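Local coordinates for sperm-specific class P protein 19 (Caenorhabditis elegans, PDB 1ROW) that is of undetermined molecular function but, as a sperm-specific protein of the MSP-domain family, probably plays a structural, protein-binding part in nematode sperm, at residues 21-26 with 58-63; 28-33 with 49-54; 40-45 with 62-67; 75-80 with 98-103. All coordinates share one frame; numbering follows the deposited sequence.

In the fold
All four contacts pair antiparallel strands in the single MSP domain, and no ligand or catalytic site is known to connect them. Contacts 1 and 3 share Ile62 and Thr63 of strand 56-64, which lies between strands 17-25 and 43-52, with contact 1 on one edge of it and contact 3 on the other; their centres lie about 17 Å apart. Contacts 2 and 3 occupy the two ends of strand 43-52, about 25 Å apart between centres. Contact 2 touches contact 1 through Asn25 ND2 and Val52 O, a probable hydrogen bond of 3.1 Å. It also touches contact 4, where Val32 N approaches Ala79 O at 2.8 Å, so that strands 31-37 and 70-80 join the two.

Contact 1 of 4, residues 21-26 with 58-63; sequences HKLVNG and KDVVIT
The imidazole of His21 lies next to the end of Ile62, the two side chains running obliquely to one another. His21 CD2 comes within 3.4 Å of Ile62 CD1, and NE2 is almost as near, so the tip of the isoleucine meets the CD2-NE2 side of the ring. His21 CG stands anti to the carbonyl carbon (chi1 -58°), which swings the ring toward Ile62 on that face. Both ring nitrogens have hydrogen-bond partners outside the two segments: NE2 with Ser19 OG and ND1 with Pro7 O, which probably fixes how the imidazole is turned.

Leu23 projects from the same face as His21. Its CB rests against the carbonyl oxygen of Lys58 at 3.5 Å. The backbone beneath is regular antiparallel sheet, joining strand 17-25 to strand 56-64 within the MSP fold, an immunoglobulin-like beta sandwich. Leu23 and Lys58 exchange a pair of main-chain bonds, Leu23 N to Lys58 O at 2.8 Å and Lys58 N to Leu23 O at 2.9 Å. Farther along, the bond from His21 N to Val60 O, 3.0 Å, is nearly straight.

Lys22 and Asp59 emerge from the other face and lie side by side, pointing the same way. The contact is made by the aliphatic part of the lysine, with Lys22 CG 3.1 Å from Asp59 OD1. Beyond CG the lysine chain stays extended and carries NZ past the carboxylate, to 5.7 Å from Asp59 OD1, so any attraction between the opposite charges is probably weak, and no salt bridge forms.

Contact 2 of 4, residues 28-33 with 49-54; sequences AEKIVF and FGFVDP
Ile31 with Val52 and Phe33 with Gly50 form the two hydrogen-bonded pairs here, each closed by reciprocal main-chain bonds. Ile31 N to Val52 O (3.0 Å) is the straighter bond of its pair, while Gly50 N to Phe33 O is the longest of the four at 3.2 Å.

Aromatic contact centres on Phe33, whose ring folds back over the backbone of Gly50. Gly50 CA lies 3.8 Å from the centroid of the Phe33 ring in a CH-pi contact over the face. Chi1 of 69° sets Phe33 CG between the backbone N and the carbonyl carbon, turning the ring across the adjacent strand onto Gly50.

Apolar packing is tight between Ile31 CG1 and Val52 CB, at 3.3 Å. Pro54 CG lies against the peptide joining Glu29 to Lys30, and Val32 CG2 crosses to Phe51 CE1.

Electrostatics are faint: Lys30 NZ stays 4.3 Å from Asp53 OD1, beyond a salt bridge, and is too far from the Phe51 ring for more than a weak cation-pi attraction.

Within this hairpin of strands 31-37 and 43-52, Val32 and Phe51 meet Ala88 of helix 88-92, whereas Phe33, facing the other way, touches Leu23 of strand 17-25 and Lys58 of strand 56-64.

Contact 3 of 4, residues 40-45 with 62-67; sequences NNEYRI and ITRTAG
Arg64 starts with CG anti to its amide nitrogen (chi1 158°) and then bends at chi2 (89°), which lays its chain beside Tyr43 and Glu42. Arg64 CD sits over one face of the Tyr43 ring, 4.1 Å from the centroid, a CH-pi contact offset toward the rim. The guanidinium is steeply inclined to the ring, their planes 74° apart, and brings Arg64 NH1 to 3.6 Å from Tyr43 CE2, which lies at the guanidinium edge. Glu42 CB covers a face of that same guanidinium. The carboxylate reaches the arginine through water 2, which donates to Glu42 OE1 at 2.6 Å and accepts from Arg64 NH1 at 2.9 Å. Asn39 also binds Glu42 OE1, and Arg64 NH2 is held by Ala14 O and Ala68 O.

On its other flank Tyr43 meets Ile62, CD1 to CG2 at 3.6 Å. With an alanine at Tyr43, Arg64 CD and Ile62 CG2 would probably lose their shared ring and face a gap.

The main chain joins the strands by reciprocal bonds between Arg44 and Thr63 and by Thr65 N to Glu42 O (2.9 Å).

The pair belongs to the hairpin of strands 43-52 and 56-64, with Tyr43 and Ile62 packed on Met105 of strand 99-108, Arg64 on Val12 of strand 10-13, and Ile45 on Leu74 of strand 70-80.

Contact 4 of 4, residues 75-80 with 98-103; sequences VVHFAS and AGTVTI
A classic beta bulge marks the start of strand 99-108, where Ala98 and Gly99 together face Phe78 of strand 70-80. Phe78 O is gripped by two amides, Ala98 N at 2.7 Å and Gly99 N at 3.2 Å. The first donor lies in the carbonyl plane and the second is tilted from it. Phe78 N returns a nearly straight bond to Gly99 O at 2.9 Å.

The ring of Phe78 folds over this glycine. With chi1 at 59°, CG takes the crowded position between the backbone N and the carbonyl carbon, which turns the ring across the adjoining strand. Gly99 O lies over one face, offset toward the rim, and Gly99 CA makes a CH-pi contact 4.0 Å from the Phe78 centroid. A beta carbon on Gly99 would come within 2.7 Å of Phe78 CZ, so in this rotamer the ring lies where a side chain on residue 99 would probably collide with it. A serine in place of Phe78 would probably strip the cover from the Gly99 peptide and leave Val101 CG1 without its aromatic neighbour.

Past the bulge, Val76 and Val101 exchange two main-chain bonds, and Val76 CB touches Val101 CG2 at 3.5 Å. On the opposite face His77 and Thr100 run side by side, pointing the same way, with Thr100 CG2 3.3 Å from His77 ND1.

All the hydrogen bonds between these segments are thus main-chain to main-chain, and the aromatic ring packs on a glycine that leaves room for it, so the contact does not depend on paired charges.

Contact 1 of 4, residues 21-26 with 58-63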
loop_
_atom_site.group_PDB
_atom_site.type_symbol
_atom_site.label_atom_id
_atom_site.label_comp_id
_atom_site.label_asym_id
_atom_site.label_seq_id
_atom_site.Cartn_x
_atom_site.Cartn_y
_atom_site.Cartn_z
ATOM N N HIS A 21 5.973 -2.011 -5.214
ATOM C CA HIS A 21 6.577 -1.842 -3.906
ATOM C C HIS A 21 6.322 -3.081 -3.062
ATOM O O HIS A 21 5.197 -3.581 -2.995
ATOM C CB HIS A 21 5.997 -0.586 -3.255
ATOM C CG HIS A 21 6.215 0.649 -4.072
ATOM N ND1 HIS A 21 7.207 1.563 -3.791
ATOM C CD2 HIS A 21 5.636 1.067 -5.222
ATOM C CE1 HIS A 21 7.233 2.487 -4.735
ATOM N NE2 HIS A 21 6.291 2.207 -5.616
ATOM N N LYS A 22 7.379 -3.590 -2.436
ATOM C CA LYS A 22 7.266 -4.784 -1.608
ATOM C C LYS A 22 7.092 -4.439 -0.136
ATOM O O LYS A 22 8.012 -3.907 0.492
ATOM C CB LYS A 22 8.514 -5.667 -1.756
ATOM C CG LYS A 22 8.847 -6.087 -3.176
ATOM C CD LYS A 22 10.171 -6.862 -3.220
ATOM C CE LYS A 22 10.610 -7.154 -4.654
ATOM N NZ LYS A 22 11.934 -7.860 -4.712
ATOM N N LEU A 23 5.913 -4.731 0.413
ATOM C CA LEU A 23 5.670 -4.477 1.828
ATOM C C LEU A 23 6.382 -5.593 2.586
ATOM O O LEU A 23 6.182 -6.778 2.302
ATOM C CB LEU A 23 4.171 -4.503 2.141
ATOM C CG LEU A 23 3.322 -3.389 1.517
ATOM C CD1 LEU A 23 1.896 -3.482 2.040
ATOM C CD2 LEU A 23 3.921 -2.033 1.860
ATOM N N VAL A 24 7.230 -5.219 3.536
ATOM C CA VAL A 24 7.970 -6.208 4.301
ATOM C C VAL A 24 7.626 -6.166 5.775
ATOM O O VAL A 24 7.692 -5.109 6.409
ATOM C CB VAL A 24 9.488 -6.004 4.150
ATOM C CG1 VAL A 24 10.240 -7.043 4.980
ATOM C CG2 VAL A 24 9.875 -6.107 2.685
ATOM N N ASN A 25 7.255 -7.322 6.312
ATOM C CA ASN A 25 6.912 -7.436 7.720
ATOM C C ASN A 25 8.014 -8.197 8.447
ATOM O O ASN A 25 8.133 -9.420 8.318
ATOM C CB ASN A 25 5.573 -8.166 7.892
ATOM C CG ASN A 25 5.217 -8.398 9.352
ATOM O OD1 ASN A 25 5.880 -7.888 10.257
ATOM N ND2 ASN A 25 4.147 -9.164 9.589
ATOM N N GLY A 26 8.814 -7.462 9.211
ATOM C CA GLY A 26 9.899 -8.076 9.953
ATOM C C GLY A 26 9.502 -8.415 11.376
ATOM O O GLY A 26 10.342 -8.854 12.169
ATOM N N LYS A 58 4.595 -8.695 0.733
ATOM C CA LYS A 58 3.430 -8.582 -0.132
ATOM C C LYS A 58 3.680 -7.492 -1.158
ATOM O O LYS A 58 4.002 -6.360 -0.803
ATOM C CB LYS A 58 2.190 -8.225 0.689
ATOM C CG LYS A 58 0.931 -7.987 -0.134
ATOM C CD LYS A 58 0.386 -9.273 -0.739
ATOM C CE LYS A 58 -0.976 -9.033 -1.379
ATOM N NZ LYS A 58 -1.585 -10.282 -1.932
ATOM N N ASP A 59 3.538 -7.836 -2.431
ATOM C CA ASP A 59 3.736 -6.869 -3.498
ATOM C C ASP A 59 2.506 -6.013 -3.703
ATOM O O ASP A 59 1.389 -6.519 -3.731
ATOM C CB ASP A 59 4.070 -7.569 -4.815
ATOM C CG ASP A 59 5.537 -7.896 -4.937
ATOM O OD1 ASP A 59 6.296 -7.557 -4.005
ATOM O OD2 ASP A 59 5.929 -8.485 -5.963
ATOM N N VAL A 60 2.728 -4.712 -3.844
ATOM C CA VAL A 60 1.657 -3.761 -4.075
ATOM C C VAL A 60 2.017 -2.999 -5.351
ATOM O O VAL A 60 3.046 -2.324 -5.419
ATOM C CB VAL A 60 1.515 -2.786 -2.876
ATOM C CG1 VAL A 60 2.837 -2.084 -2.613
ATOM C CG2 VAL A 60 0.433 -1.774 -3.155
ATOM N N VAL A 61 1.181 -3.134 -6.373
ATOM C CA VAL A 61 1.434 -2.472 -7.641
ATOM C C VAL A 61 0.658 -1.174 -7.781
ATOM O O VAL A 61 -0.567 -1.139 -7.592
ATOM C CB VAL A 61 1.068 -3.379 -8.838
ATOM C CG1 VAL A 61 1.313 -2.642 -10.150
ATOM C CG2 VAL A 61 1.890 -4.655 -8.792
ATOM N N ILE A 62 1.392 -0.118 -8.111
ATOM C CA ILE A 62 0.832 1.206 -8.319
ATOM C C ILE A 62 0.791 1.430 -9.823
ATOM O O ILE A 62 1.841 1.459 -10.481
ATOM C CB ILE A 62 1.731 2.311 -7.705
ATOM C CG1 ILE A 62 1.861 2.125 -6.197
ATOM C CG2 ILE A 62 1.146 3.687 -7.994
ATOM C CD1 ILE A 62 2.895 3.058 -5.574
ATOM N N THR A 63 -0.412 1.560 -10.371
ATOM C CA THR A 63 -0.567 1.820 -11.795
ATOM C C THR A 63 -0.966 3.279 -11.960
ATOM O O THR A 63 -1.921 3.747 -11.320
ATOM C CB THR A 63 -1.663 0.935 -12.437
ATOM O OG1 THR A 63 -1.382 -0.444 -12.183
ATOM C CG2 THR A 63 -1.704 1.155 -13.945
#

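Contact 2 of 4, residues 28-33 with 49-54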
loop_
_atom_site.group_PDB
_atom_site.type_symbol
_atom_site.label_atom_id
_atom_site.label_comp_id
_atom_site.label_asym_id
_atom_site.label_seq_id
_atom_site.Cartn_x
_atom_site.Cartn_y
_atom_site.Cartn_z
ATOM N N ALA A 28 6.936 -10.324 14.418
ATOM C CA ALA A 28 6.650 -11.717 14.751
ATOM C C ALA A 28 5.179 -12.107 14.688
ATOM O O ALA A 28 4.797 -13.166 15.187
ATOM C CB ALA A 28 7.204 -12.037 16.129
ATOM N N GLU A 29 4.358 -11.254 14.085
ATOM C CA GLU A 29 2.932 -11.546 13.941
ATOM C C GLU A 29 2.461 -11.109 12.558
ATOM O O GLU A 29 3.049 -10.224 11.943
ATOM C CB GLU A 29 2.105 -10.838 15.033
ATOM C CG GLU A 29 2.068 -9.311 14.945
ATOM C CD GLU A 29 1.174 -8.682 16.013
ATOM O OE1 GLU A 29 0.037 -9.162 16.199
ATOM O OE2 GLU A 29 1.604 -7.704 16.660
ATOM N N LYS A 30 1.413 -11.752 12.059
ATOM C CA LYS A 30 0.870 -11.411 10.753
ATOM C C LYS A 30 0.257 -10.023 10.844
ATOM O O LYS A 30 -0.280 -9.640 11.881
ATOM C CB LYS A 30 -0.208 -12.420 10.351
ATOM C CG LYS A 30 -0.818 -12.196 8.972
ATOM C CD LYS A 30 -1.933 -13.214 8.683
ATOM C CE LYS A 30 -1.416 -14.649 8.763
ATOM N NZ LYS A 30 -2.512 -15.658 8.662
ATOM N N ILE A 31 0.350 -9.256 9.766
ATOM C CA ILE A 31 -0.244 -7.929 9.763
ATOM C C ILE A 31 -1.302 -7.837 8.672
ATOM O O ILE A 31 -1.217 -8.513 7.647
ATOM C CB ILE A 31 0.812 -6.823 9.525
ATOM C CG1 ILE A 31 1.513 -7.053 8.188
ATOM C CG2 ILE A 31 1.809 -6.796 10.679
ATOM C CD1 ILE A 31 2.660 -6.096 7.912
ATOM N N VAL A 32 -2.314 -7.016 8.926
ATOM C CA VAL A 32 -3.384 -6.779 7.971
ATOM C C VAL A 32 -3.181 -5.320 7.564
ATOM O O VAL A 32 -2.777 -4.503 8.393
ATOM C CB VAL A 32 -4.783 -6.954 8.632
ATOM C CG1 VAL A 32 -4.991 -5.906 9.709
ATOM C CG2 VAL A 32 -5.875 -6.861 7.583
ATOM N N PHE A 33 -3.439 -4.992 6.301
ATOM C CA PHE A 33 -3.266 -3.618 5.843
ATOM C C PHE A 33 -4.369 -3.183 4.879
ATOM O O PHE A 33 -5.024 -4.019 4.254
ATOM C CB PHE A 33 -1.899 -3.459 5.161
ATOM C CG PHE A 33 -1.784 -4.180 3.844
ATOM C CD1 PHE A 33 -2.328 -3.634 2.681
ATOM C CD2 PHE A 33 -1.138 -5.406 3.762
ATOM C CE1 PHE A 33 -2.228 -4.299 1.459
ATOM C CE2 PHE A 33 -1.031 -6.083 2.541
ATOM C CZ PHE A 33 -1.578 -5.527 1.389
ATOM N N PHE A 49 -6.410 -4.190 -0.087
ATOM C CA PHE A 49 -6.438 -4.901 1.194
ATOM C C PHE A 49 -5.530 -6.117 1.106
ATOM O O PHE A 49 -5.335 -6.675 0.025
ATOM C CB PHE A 49 -7.841 -5.406 1.538
ATOM C CG PHE A 49 -8.814 -4.328 1.908
ATOM C CD1 PHE A 49 -9.572 -3.691 0.933
ATOM C CD2 PHE A 49 -8.992 -3.968 3.239
ATOM C CE1 PHE A 49 -10.503 -2.708 1.281
ATOM C CE2 PHE A 49 -9.917 -2.986 3.600
ATOM C CZ PHE A 49 -10.674 -2.357 2.617
ATOM N N GLY A 50 -4.989 -6.543 2.241
ATOM C CA GLY A 50 -4.134 -7.714 2.225
ATOM C C GLY A 50 -3.478 -8.047 3.547
ATOM O O GLY A 50 -3.690 -7.371 4.551
ATOM N N PHE A 51 -2.675 -9.105 3.530
ATOM C CA PHE A 51 -1.949 -9.570 4.705
ATOM C C PHE A 51 -0.458 -9.601 4.386
ATOM O O PHE A 51 -0.066 -9.649 3.223
ATOM C CB PHE A 51 -2.353 -11.006 5.061
ATOM C CG PHE A 51 -3.792 -11.168 5.460
ATOM C CD1 PHE A 51 -4.266 -10.628 6.650
ATOM C CD2 PHE A 51 -4.660 -11.915 4.669
ATOM C CE1 PHE A 51 -5.584 -10.831 7.052
ATOM C CE2 PHE A 51 -5.984 -12.126 5.061
ATOM C CZ PHE A 51 -6.445 -11.585 6.255
ATOM N N VAL A 52 0.368 -9.560 5.425
ATOM C CA VAL A 52 1.811 -9.685 5.253
ATOM C C VAL A 52 2.230 -10.589 6.409
ATOM O O VAL A 52 2.107 -10.216 7.573
ATOM C CB VAL A 52 2.564 -8.343 5.349
ATOM C CG1 VAL A 52 3.996 -8.540 4.872
ATOM C CG2 VAL A 52 1.876 -7.268 4.515
ATOM N N ASP A 53 2.694 -11.789 6.082
ATOM C CA ASP A 53 3.105 -12.756 7.088
ATOM C C ASP A 53 4.378 -12.356 7.823
ATOM O O ASP A 53 5.151 -11.531 7.342
ATOM C CB ASP A 53 3.322 -14.127 6.436
ATOM C CG ASP A 53 2.076 -14.659 5.770
ATOM O OD1 ASP A 53 1.003 -14.620 6.406
ATOM O OD2 ASP A 53 2.172 -15.125 4.617
ATOM N N PRO A 54 4.603 -12.927 9.015
ATOM C CA PRO A 54 5.811 -12.606 9.779
ATOM C C PRO A 54 7.008 -12.948 8.889
ATOM O O PRO A 54 7.051 -14.028 8.299
ATOM C CB PRO A 54 5.713 -13.538 10.986
ATOM C CG PRO A 54 4.241 -13.698 11.169
ATOM C CD PRO A 54 3.736 -13.856 9.761
#

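Contact 3 of 4, residues 40-45 with 62-67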
loop_
_atom_site.group_PDB
_atom_site.type_symbol
_atom_site.label_atom_id
_atom_site.label_comp_id
_atom_site.label_asym_id
_atom_site.label_seq_id
_atom_site.Cartn_x
_atom_site.Cartn_y
_atom_site.Cartn_z
ATOM N N ASN A 40 -7.216 9.287 -6.567
ATOM C CA ASN A 40 -7.892 8.141 -7.157
ATOM C C ASN A 40 -8.281 8.412 -8.606
ATOM O O ASN A 40 -9.031 7.647 -9.217
ATOM C CB ASN A 40 -9.133 7.786 -6.337
ATOM C CG ASN A 40 -8.781 7.264 -4.960
ATOM O OD1 ASN A 40 -8.073 6.268 -4.829
ATOM N ND2 ASN A 40 -9.270 7.935 -3.924
ATOM N N ASN A 41 -7.765 9.512 -9.148
ATOM C CA ASN A 41 -8.031 9.895 -10.530
ATOM C C ASN A 41 -7.010 9.273 -11.492
ATOM O O ASN A 41 -7.380 8.579 -12.437
ATOM C CB ASN A 41 -7.997 11.420 -10.672
ATOM C CG ASN A 41 -9.184 12.095 -10.018
ATOM O OD1 ASN A 41 -10.331 11.675 -10.205
ATOM N ND2 ASN A 41 -8.921 13.154 -9.252
ATOM N N GLU A 42 -5.726 9.524 -11.245
ATOM C CA GLU A 42 -4.668 8.995 -12.099
ATOM C C GLU A 42 -3.942 7.780 -11.519
ATOM O O GLU A 42 -2.902 7.375 -12.040
ATOM C CB GLU A 42 -3.629 10.084 -12.400
ATOM C CG GLU A 42 -4.115 11.249 -13.256
ATOM C CD GLU A 42 -4.745 12.369 -12.443
ATOM O OE1 GLU A 42 -4.185 12.732 -11.385
ATOM O OE2 GLU A 42 -5.793 12.897 -12.872
ATOM N N TYR A 43 -4.475 7.202 -10.449
ATOM C CA TYR A 43 -3.847 6.040 -9.823
ATOM C C TYR A 43 -4.801 4.888 -9.513
ATOM O O TYR A 43 -5.957 5.089 -9.110
ATOM C CB TYR A 43 -3.170 6.435 -8.509
ATOM C CG TYR A 43 -1.915 7.257 -8.650
ATOM C CD1 TYR A 43 -0.692 6.657 -8.957
ATOM C CD2 TYR A 43 -1.939 8.635 -8.439
ATOM C CE1 TYR A 43 0.481 7.416 -9.041
ATOM C CE2 TYR A 43 -0.777 9.396 -8.524
ATOM C CZ TYR A 43 0.427 8.779 -8.823
ATOM O OH TYR A 43 1.570 9.538 -8.884
ATOM N N ARG A 44 -4.285 3.678 -9.688
ATOM C CA ARG A 44 -5.011 2.454 -9.390
ATOM C C ARG A 44 -4.039 1.620 -8.560
ATOM O O ARG A 44 -2.879 1.429 -8.951
ATOM C CB ARG A 44 -5.393 1.722 -10.679
ATOM C CG ARG A 44 -6.487 2.427 -11.482
ATOM C CD ARG A 44 -7.809 2.438 -10.724
ATOM N NE ARG A 44 -8.884 3.068 -11.493
ATOM C CZ ARG A 44 -9.015 4.380 -11.669
ATOM N NH1 ARG A 44 -10.023 4.858 -12.391
ATOM N NH2 ARG A 44 -8.152 5.219 -11.110
ATOM N N ILE A 45 -4.501 1.138 -7.412
ATOM C CA ILE A 45 -3.647 0.353 -6.533
ATOM C C ILE A 45 -4.121 -1.090 -6.414
ATOM O O ILE A 45 -5.313 -1.360 -6.222
ATOM C CB ILE A 45 -3.574 0.992 -5.123
ATOM C CG1 ILE A 45 -2.581 0.223 -4.258
ATOM C CG2 ILE A 45 -4.946 1.008 -4.473
ATOM C CD1 ILE A 45 -1.157 0.349 -4.745
ATOM N N ILE A 62 1.392 -0.118 -8.111
ATOM C CA ILE A 62 0.832 1.206 -8.319
ATOM C C ILE A 62 0.791 1.430 -9.823
ATOM O O ILE A 62 1.841 1.459 -10.481
ATOM C CB ILE A 62 1.731 2.311 -7.705
ATOM C CG1 ILE A 62 1.861 2.125 -6.197
ATOM C CG2 ILE A 62 1.146 3.687 -7.994
ATOM C CD1 ILE A 62 2.895 3.058 -5.574
ATOM N N THR A 63 -0.412 1.560 -10.371
ATOM C CA THR A 63 -0.567 1.820 -11.795
ATOM C C THR A 63 -0.966 3.279 -11.960
ATOM O O THR A 63 -1.921 3.747 -11.320
ATOM C CB THR A 63 -1.663 0.935 -12.437
ATOM O OG1 THR A 63 -1.382 -0.444 -12.183
ATOM C CG2 THR A 63 -1.704 1.155 -13.945
ATOM N N ARG A 64 -0.234 3.995 -12.814
ATOM C CA ARG A 64 -0.497 5.414 -13.076
ATOM C C ARG A 64 -0.976 5.689 -14.501
ATOM O O ARG A 64 -0.366 5.221 -15.467
ATOM C CB ARG A 64 0.775 6.233 -12.821
ATOM C CG ARG A 64 0.826 7.589 -13.533
ATOM C CD ARG A 64 0.217 8.704 -12.700
ATOM N NE ARG A 64 0.148 9.960 -13.440
ATOM C CZ ARG A 64 -0.103 11.145 -12.891
ATOM N NH1 ARG A 64 -0.307 11.242 -11.580
ATOM N NH2 ARG A 64 -0.153 12.233 -13.657
ATOM N N THR A 65 -2.061 6.457 -14.632
ATOM C CA THR A 65 -2.571 6.824 -15.944
ATOM C C THR A 65 -2.210 8.279 -16.204
ATOM O O THR A 65 -1.736 8.978 -15.309
ATOM C CB THR A 65 -4.107 6.620 -16.080
ATOM O OG1 THR A 65 -4.794 7.295 -15.017
ATOM C CG2 THR A 65 -4.443 5.131 -16.071
ATOM N N ALA A 66 -2.429 8.729 -17.434
ATOM C CA ALA A 66 -2.074 10.082 -17.847
ATOM C C ALA A 66 -2.764 11.213 -17.100
ATOM O O ALA A 66 -3.983 11.221 -16.935
ATOM C CB ALA A 66 -2.298 10.236 -19.349
ATOM N N GLY A 67 -1.951 12.173 -16.665
ATOM C CA GLY A 67 -2.447 13.330 -15.944
ATOM C C GLY A 67 -1.334 14.342 -15.742
ATOM O O GLY A 67 -0.212 14.137 -16.196
HETATM O O HOH W 1 -6.381 5.565 -13.508
HETATM O O HOH W 2 -1.756 13.780 -11.386
HETATM O O HOH W 3 -2.617 -1.409 -9.955
#

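Contact 4 of 4, residues 75-80 with 98-103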
loop_
_atom_site.group_PDB
_atom_site.type_symbol
_atom_site.label_atom_id
_atom_site.label_comp_id
_atom_site.label_asym_id
_atom_site.label_seq_id
_atom_site.Cartn_x
_atom_site.Cartn_y
_atom_site.Cartn_z
ATOM N N VAL A 75 -1.167 6.029 1.448
ATOM C CA VAL A 75 -1.163 5.756 2.874
ATOM C C VAL A 75 -1.549 4.315 3.150
ATOM O O VAL A 75 -2.600 3.832 2.710
ATOM C CB VAL A 75 -2.128 6.693 3.625
ATOM C CG1 VAL A 75 -2.064 6.420 5.122
ATOM C CG2 VAL A 75 -1.761 8.142 3.335
ATOM N N VAL A 76 -0.681 3.631 3.881
ATOM C CA VAL A 76 -0.908 2.247 4.229
ATOM C C VAL A 76 -1.270 2.131 5.707
ATOM O O VAL A 76 -0.440 2.360 6.588
ATOM C CB VAL A 76 0.342 1.396 3.927
ATOM C CG1 VAL A 76 0.044 -0.068 4.193
ATOM C CG2 VAL A 76 0.766 1.592 2.471
ATOM N N HIS A 77 -2.530 1.807 5.966
ATOM C CA HIS A 77 -3.038 1.635 7.323
ATOM C C HIS A 77 -2.868 0.156 7.665
ATOM O O HIS A 77 -3.284 -0.714 6.896
ATOM C CB HIS A 77 -4.520 2.025 7.372
ATOM C CG HIS A 77 -4.773 3.462 7.032
ATOM N ND1 HIS A 77 -4.790 4.459 7.982
ATOM C CD2 HIS A 77 -4.946 4.079 5.839
ATOM C CE1 HIS A 77 -4.957 5.628 7.392
ATOM N NE2 HIS A 77 -5.054 5.425 6.091
ATOM N N PHE A 78 -2.258 -0.136 8.808
ATOM C CA PHE A 78 -2.041 -1.526 9.184
ATOM C C PHE A 78 -2.348 -1.819 10.643
ATOM O O PHE A 78 -2.490 -0.911 11.466
ATOM C CB PHE A 78 -0.594 -1.920 8.878
ATOM C CG PHE A 78 0.414 -1.079 9.591
ATOM C CD1 PHE A 78 0.759 -1.354 10.910
ATOM C CD2 PHE A 78 0.990 0.018 8.959
ATOM C CE1 PHE A 78 1.668 -0.547 11.594
ATOM C CE2 PHE A 78 1.900 0.834 9.631
ATOM C CZ PHE A 78 2.238 0.552 10.951
ATOM N N ALA A 79 -2.439 -3.107 10.951
ATOM C CA ALA A 79 -2.722 -3.562 12.301
ATOM C C ALA A 79 -2.437 -5.046 12.436
ATOM O O ALA A 79 -2.248 -5.758 11.449
ATOM C CB ALA A 79 -4.187 -3.289 12.656
ATOM N N SER A 80 -2.418 -5.508 13.677
ATOM C CA SER A 80 -2.192 -6.910 13.952
ATOM C C SER A 80 -3.310 -7.695 13.279
ATOM O O SER A 80 -4.480 -7.330 13.379
ATOM C CB SER A 80 -2.225 -7.146 15.460
ATOM O OG SER A 80 -2.269 -8.529 15.747
ATOM N N ALA A 98 -3.448 0.205 13.718
ATOM C CA ALA A 98 -2.514 0.479 14.810
ATOM C C ALA A 98 -1.480 1.513 14.381
ATOM O O ALA A 98 -0.924 2.225 15.215
ATOM C CB ALA A 98 -1.812 -0.805 15.248
ATOM N N GLY A 99 -1.222 1.585 13.078
ATOM C CA GLY A 99 -0.252 2.537 12.566
ATOM C C GLY A 99 -0.350 2.727 11.065
ATOM O O GLY A 99 -1.114 2.038 10.387
ATOM N N THR A 100 0.413 3.677 10.537
ATOM C CA THR A 100 0.401 3.933 9.103
ATOM C C THR A 100 1.783 4.309 8.583
ATOM O O THR A 100 2.578 4.927 9.291
ATOM C CB THR A 100 -0.556 5.096 8.726
ATOM O OG1 THR A 100 0.061 6.347 9.051
ATOM C CG2 THR A 100 -1.881 4.986 9.486
ATOM N N VAL A 101 2.060 3.913 7.344
ATOM C CA VAL A 101 3.310 4.257 6.680
ATOM C C VAL A 101 2.896 4.922 5.376
ATOM O O VAL A 101 1.993 4.448 4.685
ATOM C CB VAL A 101 4.191 3.024 6.374
ATOM C CG1 VAL A 101 4.753 2.459 7.663
ATOM C CG2 VAL A 101 3.390 1.977 5.637
ATOM N N THR A 102 3.540 6.035 5.051
ATOM C CA THR A 102 3.208 6.765 3.841
ATOM C C THR A 102 4.303 6.675 2.791
ATOM O O THR A 102 5.484 6.880 3.082
ATOM C CB THR A 102 2.928 8.240 4.163
ATOM O OG1 THR A 102 1.809 8.318 5.055
ATOM C CG2 THR A 102 2.617 9.022 2.898
ATOM N N ILE A 103 3.888 6.337 1.575
ATOM C CA ILE A 103 4.785 6.216 0.435
ATOM C C ILE A 103 4.446 7.387 -0.477
ATOM O O ILE A 103 3.325 7.478 -0.995
ATOM C CB ILE A 103 4.538 4.898 -0.349
ATOM C CG1 ILE A 103 4.876 3.692 0.524
ATOM C CG2 ILE A 103 5.368 4.877 -1.628
ATOM C CD1 ILE A 103 4.662 2.366 -0.174
#